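Long-range contacts in 3,6-diketocamphane 1,6 monooxygenase (Pseudomonas putida, PDB 4UWM), which catalyses the FMNH2- and oxygen-dependent Baeyer-Villiger conversion of a diketocamphane to a lactone, a step in the bacterial degradation of (-)-camphor: residues Gly6-Pro11 with Gln345-Asp350; Ser40-Glu45 with Ala74-Leu79. All coordinates share one frame; numbering follows the deposited sequence.

Contact 1: Gly6-Pro11 with Gln345-Asp350; sequences GLIFHP and QVEAHD. With FMN (flavin mononucleotide), chain C.
Gln345 meets Gly6 and Ile8 where the last strand of the TIM barrel, 343-347, runs parallel to the first, 4-9, and so closes the barrel. Bent at chi2 (76°), its side chain sends NE2 to Leu7 O at 3.1 Å, well above that carbonyl's plane, and the amide lies against the alpha carbon of Gly6. Val346 sets the parallel ladder: its N donates to Gly6 O, and its O accepts Ile8 N at 2.8 Å. The carboxylate of Glu347 lies beside Ile8 CG2 and turns to His10, where OE1 accepts a hydrogen bond from ND1 at 2.7 Å through its syn lone pair. Ring and carboxylate are nearly coplanar, 13° apart, though the N-H...O angle is only 130°; OE2 is hydrogen-bonded to Ser256 OG. Ala348 N then reaches Ile8 O, while its CB touches the Phe9 ring edge at CD1, 3.6 Å away. Water 1 accepts from His10 N and sits near both Ile8 O and Ala348 O. His10 NE2 hydrogen-bonds FMN N5 at 2.8 Å. A leucine in place of His10 would probably leave both Glu347 OE1 and flavin N5 without this partner. Held at both nitrogens, the imidazole is fixed in rotation, with NE2 turned to the flavin's N5.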
loop_
_atom_site.group_PDB
_atom_site.type_symbol
_atom_site.label_atom_id
_atom_site.label_comp_id
_atom_site.label_asym_id
_atom_site.label_seq_id
_atom_site.Cartn_x
_atom_site.Cartn_y
_atom_site.Cartn_z
ATOM N N GLY A 6 7.444 -22.330 -3.672
ATOM C CA GLY A 6 7.148 -20.891 -3.599
ATOM C C GLY A 6 6.805 -20.315 -4.959
ATOM O O GLY A 6 7.049 -20.948 -5.995
ATOM N N LEU A 7 6.204 -19.125 -4.961
ATOM C CA LEU A 7 5.904 -18.423 -6.200
ATOM C C LEU A 7 6.627 -17.087 -6.146
ATOM O O LEU A 7 6.661 -16.455 -5.093
ATOM C CB LEU A 7 4.390 -18.240 -6.325
ATOM C CG LEU A 7 3.785 -17.787 -7.651
ATOM C CD1 LEU A 7 3.941 -18.847 -8.753
ATOM C CD2 LEU A 7 2.326 -17.430 -7.440
ATOM N N ILE A 8 7.289 -16.704 -7.237
ATOM C CA ILE A 8 7.813 -15.356 -7.357
ATOM C C ILE A 8 7.100 -14.618 -8.506
ATOM O O ILE A 8 7.041 -15.098 -9.635
ATOM C CB ILE A 8 9.364 -15.255 -7.380
ATOM C CG1 ILE A 8 9.799 -13.771 -7.403
ATOM C CG2 ILE A 8 9.986 -16.051 -8.525
ATOM C CD1 ILE A 8 11.233 -13.521 -7.008
ATOM N N PHE A 9 6.534 -13.465 -8.171
ATOM C CA PHE A 9 5.692 -12.670 -9.064
ATOM C C PHE A 9 6.431 -11.363 -9.312
ATOM O O PHE A 9 6.271 -10.368 -8.566
ATOM C CB PHE A 9 4.361 -12.437 -8.363
ATOM C CG PHE A 9 3.229 -12.008 -9.264
ATOM C CD1 PHE A 9 2.659 -12.890 -10.179
ATOM C CD2 PHE A 9 2.673 -10.739 -9.125
ATOM C CE1 PHE A 9 1.584 -12.482 -10.974
ATOM C CE2 PHE A 9 1.616 -10.324 -9.902
ATOM C CZ PHE A 9 1.072 -11.190 -10.843
ATOM N N HIS A 10 7.240 -11.360 -10.364
ATOM C CA HIS A 10 8.036 -10.185 -10.703
ATOM C C HIS A 10 7.326 -8.851 -10.940
ATOM O O HIS A 10 7.818 -7.822 -10.468
ATOM C CB HIS A 10 9.082 -10.463 -11.778
ATOM C CG HIS A 10 10.340 -11.016 -11.218
ATOM N ND1 HIS A 10 10.602 -12.366 -11.166
ATOM C CD2 HIS A 10 11.390 -10.404 -10.619
ATOM C CE1 HIS A 10 11.770 -12.562 -10.581
ATOM N NE2 HIS A 10 12.268 -11.389 -10.241
ATOM N N PRO A 11 6.230 -8.826 -11.693
ATOM C CA PRO A 11 5.751 -9.930 -12.521
ATOM C C PRO A 11 6.411 -9.867 -13.901
ATOM O O PRO A 11 7.331 -9.060 -14.107
ATOM C CB PRO A 11 4.274 -9.622 -12.647
ATOM C CG PRO A 11 4.250 -8.129 -12.699
ATOM C CD PRO A 11 5.307 -7.683 -11.712
ATOM N N GLN A 345 11.475 -21.601 -5.834
ATOM C CA GLN A 345 10.686 -20.392 -6.030
ATOM C C GLN A 345 10.311 -20.316 -7.491
ATOM O O GLN A 345 11.125 -19.950 -8.325
ATOM C CB GLN A 345 11.451 -19.136 -5.557
ATOM C CG GLN A 345 10.555 -18.024 -5.002
ATOM C CD GLN A 345 10.036 -18.306 -3.589
ATOM O OE1 GLN A 345 10.778 -18.777 -2.721
ATOM N NE2 GLN A 345 8.764 -17.984 -3.344
ATOM N N VAL A 346 9.066 -20.662 -7.792
ATOM C CA VAL A 346 8.610 -20.739 -9.180
ATOM C C VAL A 346 8.252 -19.379 -9.780
ATOM O O VAL A 346 7.413 -18.661 -9.237
ATOM C CB VAL A 346 7.413 -21.705 -9.306
ATOM C CG1 VAL A 346 6.955 -21.808 -10.756
ATOM C CG2 VAL A 346 7.804 -23.072 -8.747
ATOM N N GLU A 347 8.879 -19.042 -10.903
ATOM C CA GLU A 347 8.632 -17.769 -11.590
ATOM C C GLU A 347 7.249 -17.750 -12.224
ATOM O O GLU A 347 6.923 -18.617 -13.044
ATOM C CB GLU A 347 9.681 -17.520 -12.669
ATOM C CG GLU A 347 11.089 -17.201 -12.179
ATOM C CD GLU A 347 11.278 -15.760 -11.694
ATOM O OE1 GLU A 347 10.338 -14.922 -11.819
ATOM O OE2 GLU A 347 12.378 -15.477 -11.176
ATOM N N ALA A 348 6.433 -16.763 -11.851
ATOM C CA ALA A 348 5.086 -16.650 -12.400
ATOM C C ALA A 348 5.127 -15.935 -13.742
ATOM O O ALA A 348 5.825 -14.922 -13.903
ATOM C CB ALA A 348 4.150 -15.935 -11.426
ATOM N N HIS A 349 4.403 -16.474 -14.723
ATOM C CA HIS A 349 4.326 -15.822 -16.027
ATOM C C HIS A 349 2.910 -15.378 -16.392
ATOM O O HIS A 349 1.967 -15.687 -15.687
ATOM C CB HIS A 349 4.963 -16.708 -17.101
ATOM C CG HIS A 349 6.441 -16.549 -17.161
ATOM N ND1 HIS A 349 7.048 -15.562 -17.904
ATOM C CD2 HIS A 349 7.429 -17.178 -16.486
ATOM C CE1 HIS A 349 8.356 -15.630 -17.735
ATOM N NE2 HIS A 349 8.613 -16.612 -16.890
ATOM N N ASP A 350 2.768 -14.636 -17.482
ATOM C CA ASP A 350 1.485 -14.028 -17.805
ATOM C C ASP A 350 0.513 -15.047 -18.427
ATOM O O ASP A 350 0.384 -15.120 -19.654
ATOM C CB ASP A 350 1.672 -12.822 -18.731
ATOM C CG ASP A 350 0.394 -12.026 -18.924
ATOM O OD1 ASP A 350 -0.684 -12.502 -18.556
ATOM O OD2 ASP A 350 0.482 -10.918 -19.450
HETATM N N1 FMN C . 16.304 -8.473 -7.142
HETATM C C2 FMN C . 15.294 -8.557 -6.229
HETATM O O2 FMN C . 15.379 -7.916 -5.159
HETATM N N3 FMN C . 14.198 -9.313 -6.424
HETATM C C4 FMN C . 14.020 -10.038 -7.535
HETATM O O4 FMN C . 12.985 -10.723 -7.664
HETATM C C4A FMN C . 15.071 -10.005 -8.592
HETATM N N5 FMN C . 14.962 -10.705 -9.744
HETATM C C5A FMN C . 15.930 -10.662 -10.694
HETATM C C6 FMN C . 15.786 -11.402 -11.871
HETATM C C7 FMN C . 16.770 -11.371 -12.859
HETATM C C7M FMN C . 16.595 -12.176 -14.122
HETATM C C8 FMN C . 17.988 -10.534 -12.646
HETATM C C8M FMN C . 19.081 -10.461 -13.677
HETATM C C9 FMN C . 18.134 -9.797 -11.475
HETATM C C9A FMN C . 17.155 -9.826 -10.484
HETATM N N10 FMN C . 17.302 -9.081 -9.284
HETATM C C10 FMN C . 16.262 -9.152 -8.319
HETATM C "C1'" FMN C . 18.490 -8.235 -9.064
HETATM C "C2'" FMN C . 19.549 -8.947 -8.237
HETATM O "O2'" FMN C . 18.911 -9.522 -7.098
HETATM C "C3'" FMN C . 20.631 -7.971 -7.781
HETATM O "O3'" FMN C . 21.701 -8.001 -8.735
HETATM C "C4'" FMN C . 21.126 -8.324 -6.376
HETATM O "O4'" FMN C . 20.198 -7.851 -5.391
HETATM C "C5'" FMN C . 22.521 -7.787 -6.073
HETATM O "O5'" FMN C . 23.407 -8.860 -6.361
HETATM P P FMN C . 24.939 -8.905 -5.899
HETATM O O1P FMN C . 25.022 -8.295 -4.535
HETATM O O2P FMN C . 25.169 -10.386 -5.913
HETATM O O3P FMN C . 25.645 -8.132 -6.978
HETATM O O HOH W 1 7.225 -13.448 -12.241
#

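Contact 2: Ser40-Glu45 with Ala74-Leu79. With FMN (flavin mononucleotide), chain C.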
loop_
_atom_site.group_PDB
_atom_site.type_symbol
_atom_site.label_atom_id
_atom_site.label_comp_id
_atom_site.label_asym_id
_atom_site.label_seq_id
_atom_site.Cartn_x
_atom_site.Cartn_y
_atom_site.Cartn_z
ATOM N N SER A 40 4.902 -19.750 0.052
ATOM C CA SER A 40 5.178 -18.314 0.048
ATOM C C SER A 40 4.968 -17.720 -1.337
ATOM O O SER A 40 5.120 -18.408 -2.347
ATOM C CB SER A 40 6.595 -18.032 0.549
ATOM O OG SER A 40 7.557 -18.610 -0.301
ATOM N N MET A 41 4.602 -16.435 -1.378
ATOM C CA MET A 41 4.557 -15.702 -2.636
ATOM C C MET A 41 5.377 -14.432 -2.488
ATOM O O MET A 41 5.086 -13.626 -1.622
ATOM C CB MET A 41 3.111 -15.379 -3.014
ATOM C CG MET A 41 2.976 -14.586 -4.323
ATOM S SD MET A 41 1.239 -14.214 -4.600
ATOM C CE MET A 41 1.291 -13.399 -6.211
ATOM N N MET A 42 6.421 -14.310 -3.298
ATOM C CA MET A 42 7.293 -13.134 -3.341
ATOM C C MET A 42 6.784 -12.203 -4.445
ATOM O O MET A 42 6.454 -12.673 -5.543
ATOM C CB MET A 42 8.740 -13.553 -3.645
ATOM C CG MET A 42 9.399 -14.349 -2.505
ATOM S SD MET A 42 11.073 -14.873 -2.940
ATOM C CE MET A 42 11.467 -15.946 -1.542
ATOM N N ILE A 43 6.727 -10.892 -4.168
ATOM C CA ILE A 43 6.262 -9.910 -5.174
ATOM C C ILE A 43 7.272 -8.799 -5.293
ATOM O O ILE A 43 7.588 -8.147 -4.289
ATOM C CB ILE A 43 4.856 -9.364 -4.835
ATOM C CG1 ILE A 43 3.901 -10.541 -4.623
ATOM C CG2 ILE A 43 4.357 -8.400 -5.932
ATOM C CD1 ILE A 43 2.613 -10.248 -3.901
ATOM N N SER A 44 7.773 -8.581 -6.504
ATOM C CA SER A 44 8.841 -7.608 -6.729
ATOM C C SER A 44 8.341 -6.163 -6.870
ATOM O O SER A 44 7.145 -5.918 -6.938
ATOM C CB SER A 44 9.716 -7.999 -7.922
ATOM O OG SER A 44 10.286 -9.283 -7.721
ATOM N N GLU A 45 9.296 -5.235 -6.922
ATOM C CA GLU A 45 9.042 -3.795 -6.944
ATOM C C GLU A 45 9.905 -3.091 -7.982
ATOM O O GLU A 45 11.153 -3.163 -7.925
ATOM C CB GLU A 45 9.309 -3.218 -5.531
ATOM C CG GLU A 45 9.204 -1.691 -5.398
ATOM C CD GLU A 45 9.439 -1.239 -3.949
ATOM O OE1 GLU A 45 8.702 -1.702 -3.061
ATOM O OE2 GLU A 45 10.378 -0.454 -3.688
ATOM N N ALA A 74 5.953 -11.877 0.785
ATOM C CA ALA A 74 7.109 -11.020 0.957
ATOM C C ALA A 74 7.255 -10.079 -0.214
ATOM O O ALA A 74 7.239 -10.522 -1.369
ATOM C CB ALA A 74 8.393 -11.847 1.105
ATOM N N PRO A 75 7.447 -8.777 0.071
ATOM C CA PRO A 75 7.999 -7.942 -0.983
ATOM C C PRO A 75 9.416 -8.416 -1.269
ATOM O O PRO A 75 10.198 -8.694 -0.327
ATOM C CB PRO A 75 7.991 -6.520 -0.359
ATOM C CG PRO A 75 8.066 -6.763 1.103
ATOM C CD PRO A 75 7.321 -8.057 1.357
ATOM N N MET A 76 9.761 -8.524 -2.544
ATOM C CA MET A 76 11.069 -9.041 -2.943
ATOM C C MET A 76 11.634 -8.261 -4.125
ATOM O O MET A 76 11.600 -8.732 -5.284
ATOM C CB MET A 76 10.973 -10.539 -3.271
ATOM C CG MET A 76 12.322 -11.238 -3.454
ATOM S SD MET A 76 13.328 -11.132 -1.959
ATOM C CE MET A 76 12.291 -12.063 -0.817
ATOM N N ALA A 77 12.175 -7.068 -3.872
ATOM C CA ALA A 77 12.392 -6.491 -2.528
ATOM C C ALA A 77 11.862 -5.065 -2.433
ATOM O O ALA A 77 11.819 -4.336 -3.437
ATOM C CB ALA A 77 13.894 -6.465 -2.256
ATOM N N HIS A 78 11.519 -4.619 -1.227
ATOM C CA HIS A 78 11.390 -3.166 -1.035
ATOM C C HIS A 78 12.739 -2.506 -1.267
ATOM O O HIS A 78 13.760 -2.954 -0.728
ATOM C CB HIS A 78 10.896 -2.841 0.381
ATOM C CG HIS A 78 9.429 -3.031 0.581
ATOM N ND1 HIS A 78 8.486 -2.572 -0.318
ATOM C CD2 HIS A 78 8.736 -3.563 1.618
ATOM C CE1 HIS A 78 7.272 -2.849 0.150
ATOM N NE2 HIS A 78 7.397 -3.470 1.309
ATOM N N LEU A 79 12.756 -1.466 -2.081
ATOM C CA LEU A 79 13.990 -0.763 -2.388
ATOM C C LEU A 79 14.148 0.370 -1.352
ATOM O O LEU A 79 13.554 1.437 -1.471
ATOM C CB LEU A 79 13.991 -0.241 -3.831
ATOM C CG LEU A 79 13.737 -1.371 -4.863
ATOM C CD1 LEU A 79 13.804 -0.850 -6.281
ATOM C CD2 LEU A 79 14.759 -2.505 -4.670
HETATM N N1 FMN C . 16.304 -8.473 -7.142
HETATM C C2 FMN C . 15.294 -8.557 -6.229
HETATM O O2 FMN C . 15.379 -7.916 -5.159
HETATM N N3 FMN C . 14.198 -9.313 -6.424
HETATM C C4 FMN C . 14.020 -10.038 -7.535
HETATM O O4 FMN C . 12.985 -10.723 -7.664
HETATM C C4A FMN C . 15.071 -10.005 -8.592
HETATM N N5 FMN C . 14.962 -10.705 -9.744
HETATM C C5A FMN C . 15.930 -10.662 -10.694
HETATM C C6 FMN C . 15.786 -11.402 -11.871
HETATM C C7 FMN C . 16.770 -11.371 -12.859
HETATM C C7M FMN C . 16.595 -12.176 -14.122
HETATM C C8 FMN C . 17.988 -10.534 -12.646
HETATM C C8M FMN C . 19.081 -10.461 -13.677
HETATM C C9 FMN C . 18.134 -9.797 -11.475
HETATM C C9A FMN C . 17.155 -9.826 -10.484
HETATM N N10 FMN C . 17.302 -9.081 -9.284
HETATM C C10 FMN C . 16.262 -9.152 -8.319
HETATM C "C1'" FMN C . 18.490 -8.235 -9.064
HETATM C "C2'" FMN C . 19.549 -8.947 -8.237
HETATM O "O2'" FMN C . 18.911 -9.522 -7.098
HETATM C "C3'" FMN C . 20.631 -7.971 -7.781
HETATM O "O3'" FMN C . 21.701 -8.001 -8.735
HETATM C "C4'" FMN C . 21.126 -8.324 -6.376
HETATM O "O4'" FMN C . 20.198 -7.851 -5.391
HETATM C "C5'" FMN C . 22.521 -7.787 -6.073
HETATM O "O5'" FMN C . 23.407 -8.860 -6.361
HETATM P P FMN C . 24.939 -8.905 -5.899
HETATM O O1P FMN C . 25.022 -8.295 -4.535
HETATM O O2P FMN C . 25.169 -10.386 -5.913
HETATM O O3P FMN C . 25.645 -8.132 -6.978
HETATM O O HOH W 2 12.472 -5.183 -6.324
#
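Ser44 and Met76 meet where two parallel strands of the TIM barrel, joined in a beta-alpha-beta unit through helix 57-65, run out at the flavin. Backbone bonds define the register: Ala74 N donates to Met41 O, Ile43 N to Ala74 O at 2.9 Å, and Met76 N to Ile43 O. Apolar packing runs between two methionines lying alongside. In one of two Met76 conformers, the extended Met42 puts SD 3.7 Å from Met76 CE, the Met76 chain folding back at chi2 and chi3 (60° and 63°). Polar contacts to the cofactor gather beyond the strand ends: Met76 O accepts FMN N3 at 2.9 Å, while Ser44 OG, in one of two conformers, lies 2.8 Å from Met76 O and 3.1 Å from FMN O4; its single proton could serve either. A cis peptide joins Met76 to Ala77, and water 2 accepts from Ala77 N and Glu45 N. Glu45 supplies a carboxylate grip, its extended side chain crossing His78 at about a right angle. Pro75 CB covers a face of the His78 ring. Glu45 OE1 accepts His78 ND1 at 2.9 Å on its syn side; OE2 takes Leu79 N at 3.0 Å from above the carboxylate plane.

In the fold
Contacts 1 and 2 belong to one curled parallel sheet, their centres 11 Å apart, with strands 4-9 and 40-43 as direct neighbours. The evidence is a pair of probable backbone hydrogen bonds: Leu7 O to Met42 N at 2.8 Å and Phe9 N to Met42 O at 2.7 Å. In sequence, contact 2 falls wholly between the two segments of contact 1, which joins the barrel's first and last strands. Both converge on the same edge of the isoalloxazine, His10 serving N5 while Met76 O accepts from N3 and Ser44 OG lies by O4; His10 O packs 3.2 Å from Ser44 CB. Thr201, Ser204, Ser207 and Ser209 supply further hydrogen bonds to the FMN.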